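Local coordinates for D7 protein (Aedes aegypti, PDB 3DY9), which binds and sequesters host biogenic amines and leukotrienes during mosquito blood feeding, holding amines and lipids in two separate pockets, at residues A[167-172]-A[294-299]. Residues are numbered along the deposited sequence; the frame is centred on the assembly and turned at random.
Sequences DKRQQL and MEIDGK
A beta hairpin with a two-residue loop, strands 295-296 and 299-300, near the C-terminus presents Ile-296 and Asp-297 to Arg-169, in the link after helix 153-161, and Leu-172, the first residue of helix 172-175, in the amine-binding, C-terminal domain. The hairpin turns through a type I' turn from Ile-296 to Lys-299, closed by a pair of backbone bonds between those two residues, and Asp-297 takes the first inner position of that turn with positive phi.

From there its carboxylate meets the guanidinium of Arg-169 side-on. NE of Arg-169 donates to OD2 of Asp-297 at 2.9 Å, and NH2 of Arg-169 reaches OD1 of Asp-297 at 3.0 Å with an N-H...O angle of 172°. Each oxygen uses its syn lone pair, and the two planes lie only 19° apart, so this is a bidentate salt bridge. Arg-169 leaves its backbone with CG opposite N (chi1 -169°), then bends at chi2, which turns the NE edge to the hairpin. Its remaining nitrogen, NH1, is bonded to Tyr-162 O and Asn-159 OD1.

Next to the ion pair, Ile-296 sends out two methyl groups: CG2 approaches the guanidinium obliquely, 3.8 Å from NE of Arg-169 and 4.0 Å from CD1 of Leu-172, while CD1 of Ile-296 packs on CB of Leu-172 at 3.8 Å. Both aliphatic residues are buried and lie beside the noradrenaline site, Ile-296 touching Arg-176 and Leu-172 close to Glu-158.

With bonds to the hairpin at one edge and to Asn-159 and Tyr-162 through NH1, the guanidinium has its rotation fixed, and a single arginine ties the C-terminal hairpin to the C-terminal end of helix 153-161 and the residue just after it.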
loop_
_atom_site.group_PDB
_atom_site.type_symbol
_atom_site.label_atom_id
_atom_site.label_comp_id
_atom_site.label_asym_id
_atom_site.label_seq_id
_atom_site.Cartn_x
_atom_site.Cartn_y
_atom_site.Cartn_z
ATOM N N ASP A 167 0.806 22.853 -20.251
ATOM C CA ASP A 167 -0.212 23.855 -19.935
ATOM C C ASP A 167 -1.220 23.371 -18.878
ATOM O O ASP A 167 -2.126 24.114 -18.491
ATOM C CB ASP A 167 -0.916 24.320 -21.212
ATOM C CG ASP A 167 -1.921 23.312 -21.729
ATOM O OD1 ASP A 167 -1.689 22.092 -21.579
ATOM O OD2 ASP A 167 -2.953 23.756 -22.298
ATOM N N LYS A 168 -1.043 22.132 -18.424
ATOM C CA LYS A 168 -1.898 21.519 -17.381
ATOM C C LYS A 168 -1.374 21.772 -15.968
ATOM O O LYS A 168 -2.124 21.679 -14.996
ATOM C CB LYS A 168 -1.983 20.002 -17.589
ATOM C CG LYS A 168 -2.774 19.562 -18.822
ATOM C CD LYS A 168 -3.220 18.091 -18.721
ATOM C CE LYS A 168 -2.119 17.064 -19.074
ATOM N NZ LYS A 168 -2.511 15.586 -18.933
ATOM N N ARG A 169 -0.074 22.051 -15.857
ATOM C CA ARG A 169 0.587 22.104 -14.560
ATOM C C ARG A 169 -0.068 23.101 -13.614
ATOM O O ARG A 169 -0.207 22.829 -12.403
ATOM C CB ARG A 169 2.070 22.433 -14.739
ATOM C CG ARG A 169 2.908 22.253 -13.493
ATOM C CD ARG A 169 2.849 20.814 -12.988
ATOM N NE ARG A 169 3.994 20.456 -12.150
ATOM C CZ ARG A 169 4.253 19.223 -11.726
ATOM N NH1 ARG A 169 3.453 18.218 -12.058
ATOM N NH2 ARG A 169 5.329 18.991 -10.969
ATOM N N GLN A 170 -0.486 24.237 -14.180
ATOM C CA GLN A 170 -1.161 25.315 -13.437
ATOM C C GLN A 170 -2.394 24.870 -12.638
ATOM O O GLN A 170 -2.734 25.498 -11.628
ATOM C CB GLN A 170 -1.503 26.503 -14.374
ATOM C CG GLN A 170 -2.560 26.188 -15.482
ATOM C CD GLN A 170 -2.823 27.338 -16.465
ATOM O OE1 GLN A 170 -2.804 27.020 -17.765
ATOM N NE2 GLN A 170 -3.051 28.488 -16.069
ATOM N N GLN A 171 -3.037 23.775 -13.058
ATOM C CA GLN A 171 -4.237 23.302 -12.368
ATOM C C GLN A 171 -3.931 22.795 -10.955
ATOM O O GLN A 171 -4.827 22.722 -10.115
ATOM C CB GLN A 171 -4.923 22.221 -13.179
ATOM C CG GLN A 171 -5.446 22.724 -14.500
ATOM C CD GLN A 171 -6.404 21.738 -15.141
ATOM O OE1 GLN A 171 -7.323 21.257 -14.490
ATOM N NE2 GLN A 171 -6.199 21.445 -16.426
ATOM N N LEU A 172 -2.661 22.454 -10.703
ATOM C CA LEU A 172 -2.261 21.978 -9.379
ATOM C C LEU A 172 -2.508 23.014 -8.283
ATOM O O LEU A 172 -2.769 22.636 -7.150
ATOM C CB LEU A 172 -0.805 21.489 -9.356
ATOM C CG LEU A 172 -0.529 20.251 -10.226
ATOM C CD1 LEU A 172 0.927 19.840 -10.104
ATOM C CD2 LEU A 172 -1.473 19.079 -9.863
ATOM N N MET A 294 0.927 29.618 -2.141
ATOM C CA MET A 294 1.259 28.332 -2.744
ATOM C C MET A 294 2.119 28.504 -3.996
ATOM O O MET A 294 1.954 29.463 -4.753
ATOM C CB MET A 294 -0.020 27.545 -3.068
ATOM C CG MET A 294 0.223 26.178 -3.714
ATOM S SD MET A 294 -1.262 25.164 -3.864
ATOM C CE MET A 294 -1.416 24.538 -2.188
ATOM N N GLU A 295 3.042 27.570 -4.195
ATOM C CA GLU A 295 3.881 27.547 -5.386
ATOM C C GLU A 295 3.903 26.157 -5.995
ATOM O O GLU A 295 3.853 25.161 -5.268
ATOM C CB GLU A 295 5.312 27.949 -5.041
ATOM C CG GLU A 295 5.475 29.388 -4.595
ATOM C CD GLU A 295 6.930 29.757 -4.375
ATOM O OE1 GLU A 295 7.778 28.838 -4.295
ATOM O OE2 GLU A 295 7.225 30.971 -4.282
ATOM N N ILE A 296 3.979 26.102 -7.325
ATOM C CA ILE A 296 4.185 24.849 -8.051
ATOM C C ILE A 296 5.502 24.973 -8.816
ATOM O O ILE A 296 5.687 25.910 -9.606
ATOM C CB ILE A 296 3.046 24.525 -9.075
ATOM C CG1 ILE A 296 1.643 24.791 -8.502
ATOM C CG2 ILE A 296 3.185 23.093 -9.609
ATOM C CD1 ILE A 296 1.229 23.923 -7.318
ATOM N N ASP A 297 6.399 24.019 -8.579
ATOM C CA ASP A 297 7.744 24.014 -9.175
ATOM C C ASP A 297 8.463 25.357 -8.965
ATOM O O ASP A 297 9.198 25.824 -9.843
ATOM C CB ASP A 297 7.694 23.650 -10.677
ATOM C CG ASP A 297 6.824 22.426 -10.966
ATOM O OD1 ASP A 297 6.941 21.416 -10.241
ATOM O OD2 ASP A 297 6.032 22.477 -11.931
ATOM N N GLY A 298 8.226 25.979 -7.810
ATOM C CA GLY A 298 8.816 27.278 -7.479
ATOM C C GLY A 298 8.114 28.477 -8.094
ATOM O O GLY A 298 8.549 29.621 -7.911
ATOM N N LYS A 299 7.029 28.227 -8.827
ATOM C CA LYS A 299 6.254 29.302 -9.442
ATOM C C LYS A 299 4.995 29.614 -8.644
ATOM O O LYS A 299 4.132 28.750 -8.453
ATOM C CB LYS A 299 5.900 28.967 -10.893
ATOM C CG LYS A 299 7.103 28.852 -11.800
ATOM C CD LYS A 299 6.690 28.512 -13.212
ATOM C CE LYS A 299 7.758 27.674 -13.875
ATOM N NZ LYS A 299 7.266 27.158 -15.175
#